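Local atomic coordinates of tRNA uridine(34) acetyltransferase (Methanocaldococcus infernus, PDB entry 6IA8), a protein that forms 5-(carboxymethyl)uridine at wobble position 34 of tRNA from acetyl-CoA, using S-adenosyl-L-methionine and a [4Fe-4S] cluster. Residues R444-F449 with M472-A477; F408-D413 with D417-F422. One frame throughout, in Å; residues are numbered along the deposited sequence.

Contact 1: R444-F449 with M472-A477; sequences RQLHVF and MLMKEA. With SO4 (sulfate ion), chain E.
Leu-473 O accepts a hydrogen bond from Ala-477 N at 2.8 Å, one of the i to i+4 bonds of the helix that presents Leu-473 and Met-474 to Leu-446 on the neighbouring strand. This is the β-α-β crossover of the GNAT acetyltransferase fold: strand 440-448 and the parallel strand 489-492 are joined by a connection containing helix 469-484, which packs on the sheet. Contact across the two segments is wholly apolar. Leu-446 enters with its two methyls divided between successive helix residues, its CG swung away from the backbone N (chi1 168°); a branched aliphatic end suits this double task. The side chains of Leu-446 and Leu-473 cross at a slant, Leu-446 CD1 4.0 Å from Leu-473 CD1, while Tyr-502 also packs on Leu-446.

His-447 points away from the helix, as alternation along a strand requires, and places NE2 beside a sulfate probably left from crystallisation; the separation modelled there is doubtfully short. The imidazole turns an edge to the face of Phe-449, with His-447 CD2 3.5 Å above the ring centre. By similarity, Gln-445 to Val-448 bind acetyl-CoA, as do Tyr-469 to Arg-471 at the helix start. Met-474, flexible and folded at chi2 and chi3, fits the second methyl of Leu-446: Leu-446 CD2 lies 3.8 Å from Met-474 CG and 4.1 Å from Met-474 SD.

Contact 2: F408-D413 with D417-F422; sequences FLSFED and DILIAF
Asp-413, Phe-411 and Phe-422 contribute much of the buried surface in this antiparallel β-hairpin of the GNAT domain, where strand 404-413 turns back into strand 418-427. Asp-413 stands at the turn. Its N donates to Ile-418 O at 2.8 Å and its O accepts from Ile-418 N at 3.1 Å, while Asp-417 N adds a weak bond to the same oxygen. Two residues facing one make a G1 bulge, with Asp-417 in the left-handed backbone conformation. The short acidic side chain of Asp-413 suits this corner because OD2 can take hydrogen bonds from Asp-388 N and Asn-416 ND2. Nearby, the side chains of Glu-412 and the poorly ordered Asp-417 run side by side with their carboxylate planes 73° apart, a like-charge approach that long, weak ion pairs with Arg-374 may ease.

Phe-411 sits opposite a second, classic bulge formed by Ile-420 and Ala-421. Its O receives Ile-420 N at 2.9 Å in a nearly straight bond (166° at the hydrogen) and Ala-421 N only weakly; its own N gives a good bond to Ala-421 O. The aromatic side chain meets the ring of Tyr-469 and packs on Met-472 and Leu-473 of helix 469-484, whereas the small Ala-421 packs against Leu-473.

On the other face, Phe-422 turns its CG into the crowded position between backbone N and carbonyl carbon (chi1 69°), beside Phe-408. Its large flat ring suits a place where Phe-408, Ile-371 and Gln-445 all meet it. The two phenyl rings are slid until they barely overlap, with Phe-408 CE1 3.5 Å from Phe-422 CD2.

Both contacts are largely buried and share one GNAT sheet; contact 2 is within it, contact 1 on its helix-covered face. Two probable backbone hydrogen bonds fasten them together: Phe-422 N lies 2.9 Å from His-447 O, and Phe-449 N 3.1 Å from Ile-420 O. Their chemistry follows their places. Contact 2 joins adjacent strands, relying chiefly on backbone bonds and two bulges and ending at a turn flanked by Asp-413 and Asp-417; contact 1 sets a helix on a strand, with just a small patch of apolar side chains and no hydrogen bond between its segments. Helix 469-484 serves both, since Leu-473 touches Leu-446 as well as Phe-411 and Ala-421. Contact 1 contains residues inferred to bind acetyl-CoA; contact 2 packs beside them.

Contact 1: R444-F449 with M472-A477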
loop_
_atom_site.group_PDB
_atom_site.type_symbol
_atom_site.label_atom_id
_atom_site.label_comp_id
_atom_site.label_asym_id
_atom_site.label_seq_id
_atom_site.Cartn_x
_atom_site.Cartn_y
_atom_site.Cartn_z
ATOM N N ARG A 444 -2.074 -8.960 9.078
ATOM C CA ARG A 444 -1.225 -8.219 8.151
ATOM C C ARG A 444 -1.481 -6.723 8.169
ATOM O O ARG A 444 -0.590 -5.946 7.803
ATOM C CB ARG A 444 -1.424 -8.754 6.735
ATOM C CG ARG A 444 -1.222 -10.289 6.650
ATOM C CD ARG A 444 -1.037 -10.760 5.206
ATOM N NE ARG A 444 -2.227 -10.580 4.412
ATOM C CZ ARG A 444 -2.439 -9.601 3.544
ATOM N NH1 ARG A 444 -3.611 -9.552 2.917
ATOM N NH2 ARG A 444 -1.486 -8.713 3.274
ATOM N N GLN A 445 -2.656 -6.299 8.605
ATOM C CA GLN A 445 -2.943 -4.879 8.664
ATOM C C GLN A 445 -4.130 -4.652 9.583
ATOM O O GLN A 445 -5.063 -5.449 9.581
ATOM C CB GLN A 445 -3.287 -4.324 7.279
ATOM C CG GLN A 445 -3.656 -2.824 7.266
ATOM C CD GLN A 445 -3.624 -2.221 5.873
ATOM O OE1 GLN A 445 -3.836 -2.920 4.873
ATOM N NE2 GLN A 445 -3.303 -0.919 5.793
ATOM N N LEU A 446 -4.085 -3.569 10.350
ATOM C CA LEU A 446 -5.230 -3.027 11.078
ATOM C C LEU A 446 -5.249 -1.544 10.763
ATOM O O LEU A 446 -4.253 -0.851 10.994
ATOM C CB LEU A 446 -5.113 -3.219 12.587
ATOM C CG LEU A 446 -6.123 -2.440 13.425
ATOM C CD1 LEU A 446 -7.561 -2.874 13.144
ATOM C CD2 LEU A 446 -5.789 -2.599 14.913
ATOM N N HIS A 447 -6.362 -1.046 10.241
ATOM C CA HIS A 447 -6.453 0.371 9.916
ATOM C C HIS A 447 -7.792 0.918 10.380
ATOM O O HIS A 447 -8.840 0.418 9.976
ATOM C CB HIS A 447 -6.300 0.584 8.420
ATOM C CG HIS A 447 -6.062 2.018 8.042
ATOM N ND1 HIS A 447 -4.799 2.562 7.977
ATOM C CD2 HIS A 447 -6.921 3.031 7.765
ATOM C CE1 HIS A 447 -4.884 3.840 7.647
ATOM N NE2 HIS A 447 -6.159 4.149 7.506
ATOM N N VAL A 448 -7.761 1.896 11.270
ATOM C CA VAL A 448 -8.944 2.637 11.703
ATOM C C VAL A 448 -8.821 4.039 11.123
ATOM O O VAL A 448 -7.850 4.746 11.414
ATOM C CB VAL A 448 -9.050 2.687 13.237
ATOM C CG1 VAL A 448 -10.275 3.550 13.668
ATOM C CG2 VAL A 448 -9.081 1.315 13.819
ATOM N N PHE A 449 -9.770 4.438 10.274
ATOM C CA PHE A 449 -9.682 5.731 9.593
ATOM C C PHE A 449 -9.881 6.857 10.599
ATOM O O PHE A 449 -10.886 6.886 11.316
ATOM C CB PHE A 449 -10.704 5.816 8.453
ATOM C CG PHE A 449 -10.321 4.983 7.253
ATOM C CD1 PHE A 449 -9.346 5.431 6.369
ATOM C CD2 PHE A 449 -10.906 3.752 7.019
ATOM C CE1 PHE A 449 -8.965 4.679 5.285
ATOM C CE2 PHE A 449 -10.527 2.979 5.925
ATOM C CZ PHE A 449 -9.550 3.431 5.058
ATOM N N MET A 472 -12.063 -3.818 18.809
ATOM C CA MET A 472 -13.098 -4.793 18.472
ATOM C C MET A 472 -12.682 -5.654 17.275
ATOM O O MET A 472 -12.946 -6.861 17.246
ATOM C CB MET A 472 -14.420 -4.073 18.192
ATOM C CG MET A 472 -15.113 -3.539 19.424
ATOM S SD MET A 472 -16.803 -2.986 19.077
ATOM C CE MET A 472 -16.501 -1.376 18.347
ATOM N N LEU A 473 -12.031 -5.069 16.272
ATOM C CA LEU A 473 -11.563 -5.891 15.162
ATOM C C LEU A 473 -10.498 -6.884 15.622
ATOM O O LEU A 473 -10.486 -8.040 15.180
ATOM C CB LEU A 473 -11.024 -5.003 14.041
ATOM C CG LEU A 473 -12.060 -4.215 13.232
ATOM C CD1 LEU A 473 -11.415 -3.189 12.333
ATOM C CD2 LEU A 473 -12.914 -5.194 12.413
ATOM N N MET A 474 -9.588 -6.454 16.502
ATOM C CA MET A 474 -8.570 -7.373 17.009
ATOM C C MET A 474 -9.206 -8.506 17.803
ATOM O O MET A 474 -8.814 -9.674 17.658
ATOM C CB MET A 474 -7.556 -6.624 17.871
ATOM C CG MET A 474 -6.688 -5.655 17.064
ATOM S SD MET A 474 -5.531 -6.545 15.942
ATOM C CE MET A 474 -4.485 -7.279 17.203
ATOM N N LYS A 475 -10.194 -8.185 18.644
ATOM C CA LYS A 475 -10.847 -9.234 19.417
ATOM C C LYS A 475 -11.499 -10.246 18.476
ATOM O O LYS A 475 -11.439 -11.467 18.696
ATOM C CB LYS A 475 -11.876 -8.618 20.373
ATOM C CG LYS A 475 -12.347 -9.579 21.460
ATOM N N GLU A 476 -12.160 -9.754 17.430
ATOM C CA GLU A 476 -12.821 -10.665 16.496
ATOM C C GLU A 476 -11.797 -11.481 15.720
ATOM O O GLU A 476 -11.983 -12.680 15.477
ATOM C CB GLU A 476 -13.706 -9.889 15.531
ATOM C CG GLU A 476 -14.425 -10.754 14.512
ATOM C CD GLU A 476 -15.551 -11.564 15.100
ATOM O OE1 GLU A 476 -16.102 -12.399 14.372
ATOM O OE2 GLU A 476 -15.880 -11.381 16.291
ATOM N N ALA A 477 -10.670 -10.870 15.382
ATOM C CA ALA A 477 -9.617 -11.626 14.708
ATOM C C ALA A 477 -9.084 -12.746 15.598
ATOM O O ALA A 477 -8.859 -13.882 15.138
ATOM C CB ALA A 477 -8.477 -10.690 14.291
HETATM S S SO4 E . -6.026 7.824 7.447
HETATM O O1 SO4 E . -6.453 6.540 7.971
HETATM O O2 SO4 E . -6.862 8.873 8.014
HETATM O O3 SO4 E . -4.638 8.058 7.815
HETATM O O4 SO4 E . -6.142 7.814 5.996
#

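Contact 2: F408-D413 with D417-F422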
loop_
_atom_site.group_PDB
_atom_site.type_symbol
_atom_site.label_atom_id
_atom_site.label_comp_id
_atom_site.label_asym_id
_atom_site.label_seq_id
_atom_site.Cartn_x
_atom_site.Cartn_y
_atom_site.Cartn_z
ATOM N N PHE A 408 -11.046 -10.614 5.466
ATOM C CA PHE A 408 -11.109 -9.155 5.470
ATOM C C PHE A 408 -12.262 -8.762 6.377
ATOM O O PHE A 408 -13.430 -8.994 6.041
ATOM C CB PHE A 408 -11.325 -8.613 4.070
ATOM C CG PHE A 408 -11.346 -7.095 3.987
ATOM C CD1 PHE A 408 -10.171 -6.378 4.025
ATOM C CD2 PHE A 408 -12.528 -6.403 3.850
ATOM C CE1 PHE A 408 -10.152 -4.986 3.917
ATOM C CE2 PHE A 408 -12.539 -5.017 3.734
ATOM C CZ PHE A 408 -11.345 -4.301 3.776
ATOM N N LEU A 409 -11.927 -8.272 7.566
ATOM C CA LEU A 409 -12.895 -7.835 8.564
ATOM C C LEU A 409 -13.030 -6.326 8.500
ATOM O O LEU A 409 -12.027 -5.626 8.400
ATOM C CB LEU A 409 -12.440 -8.229 9.971
ATOM C CG LEU A 409 -12.268 -9.716 10.277
ATOM C CD1 LEU A 409 -11.693 -9.858 11.705
ATOM C CD2 LEU A 409 -13.608 -10.486 10.160
ATOM N N SER A 410 -14.250 -5.810 8.619
ATOM C CA SER A 410 -14.417 -4.366 8.542
ATOM C C SER A 410 -15.599 -3.920 9.390
ATOM O O SER A 410 -16.518 -4.692 9.668
ATOM C CB SER A 410 -14.589 -3.912 7.082
ATOM O OG SER A 410 -15.742 -4.516 6.531
ATOM N N PHE A 411 -15.527 -2.678 9.850
ATOM C CA PHE A 411 -16.686 -1.976 10.382
ATOM C C PHE A 411 -17.174 -1.053 9.280
ATOM O O PHE A 411 -16.381 -0.299 8.705
ATOM C CB PHE A 411 -16.353 -1.191 11.653
ATOM C CG PHE A 411 -16.443 -2.028 12.882
ATOM C CD1 PHE A 411 -17.699 -2.367 13.414
ATOM C CD2 PHE A 411 -15.309 -2.526 13.481
ATOM C CE1 PHE A 411 -17.798 -3.186 14.542
ATOM C CE2 PHE A 411 -15.406 -3.343 14.619
ATOM C CZ PHE A 411 -16.639 -3.684 15.137
ATOM N N GLU A 412 -18.475 -1.082 9.012
ATOM C CA GLU A 412 -19.029 -0.418 7.845
ATOM C C GLU A 412 -20.462 -0.030 8.143
ATOM O O GLU A 412 -21.184 -0.814 8.754
ATOM C CB GLU A 412 -18.984 -1.358 6.635
ATOM C CG GLU A 412 -19.632 -0.833 5.378
ATOM C CD GLU A 412 -19.692 -1.876 4.271
ATOM O OE1 GLU A 412 -18.826 -2.781 4.254
ATOM O OE2 GLU A 412 -20.615 -1.796 3.427
ATOM N N ASP A 413 -20.845 1.182 7.735
ATOM C CA ASP A 413 -22.242 1.598 7.627
ATOM C C ASP A 413 -22.781 0.881 6.398
ATOM O O ASP A 413 -22.479 1.261 5.264
ATOM C CB ASP A 413 -22.324 3.118 7.506
ATOM C CG ASP A 413 -23.711 3.619 7.166
ATOM O OD1 ASP A 413 -24.596 2.794 6.815
ATOM O OD2 ASP A 413 -23.931 4.851 7.263
ATOM N N ASP A 417 -22.945 2.374 2.828
ATOM C CA ASP A 417 -21.706 1.777 2.318
ATOM C C ASP A 417 -20.496 2.659 2.608
ATOM O O ASP A 417 -19.783 3.068 1.701
ATOM C CB ASP A 417 -21.807 1.503 0.817
ATOM C CG ASP A 417 -22.932 0.545 0.479
ATOM O OD1 ASP A 417 -23.213 -0.357 1.293
ATOM O OD2 ASP A 417 -23.537 0.693 -0.601
ATOM N N ILE A 418 -20.263 2.923 3.893
ATOM C CA ILE A 418 -19.152 3.757 4.350
ATOM C C ILE A 418 -18.258 2.925 5.261
ATOM O O ILE A 418 -18.736 2.340 6.237
ATOM C CB ILE A 418 -19.637 5.017 5.088
ATOM C CG1 ILE A 418 -20.612 5.814 4.227
ATOM C CG2 ILE A 418 -18.407 5.863 5.498
ATOM C CD1 ILE A 418 -21.133 7.087 4.854
ATOM N N LEU A 419 -16.967 2.868 4.937
ATOM C CA LEU A 419 -16.009 1.993 5.600
ATOM C C LEU A 419 -15.302 2.790 6.681
ATOM O O LEU A 419 -14.740 3.856 6.399
ATOM C CB LEU A 419 -15.003 1.448 4.582
ATOM C CG LEU A 419 -13.841 0.618 5.121
ATOM C CD1 LEU A 419 -14.299 -0.680 5.684
ATOM C CD2 LEU A 419 -12.805 0.415 3.993
ATOM N N ILE A 420 -15.312 2.258 7.904
ATOM C CA ILE A 420 -14.782 2.941 9.075
ATOM C C ILE A 420 -13.425 2.391 9.492
ATOM O O ILE A 420 -12.580 3.138 9.997
ATOM C CB ILE A 420 -15.799 2.841 10.238
ATOM C CG1 ILE A 420 -17.047 3.675 9.884
ATOM C CG2 ILE A 420 -15.176 3.301 11.509
ATOM C CD1 ILE A 420 -18.286 3.269 10.670
ATOM N N ALA A 421 -13.235 1.080 9.366
ATOM C CA ALA A 421 -12.028 0.411 9.837
ATOM C C ALA A 421 -11.988 -0.975 9.224
ATOM O O ALA A 421 -13.029 -1.550 8.898
ATOM C CB ALA A 421 -12.009 0.301 11.357
ATOM N N PHE A 422 -10.784 -1.532 9.108
ATOM C CA PHE A 422 -10.662 -2.866 8.547
ATOM C C PHE A 422 -9.421 -3.545 9.105
ATOM O O PHE A 422 -8.484 -2.892 9.587
ATOM C CB PHE A 422 -10.663 -2.820 6.997
ATOM C CG PHE A 422 -9.457 -2.205 6.394
ATOM C CD1 PHE A 422 -9.458 -0.870 6.061
ATOM C CD2 PHE A 422 -8.336 -2.969 6.100
ATOM C CE1 PHE A 422 -8.356 -0.264 5.480
ATOM C CE2 PHE A 422 -7.205 -2.365 5.520
ATOM C CZ PHE A 422 -7.212 -1.024 5.221
#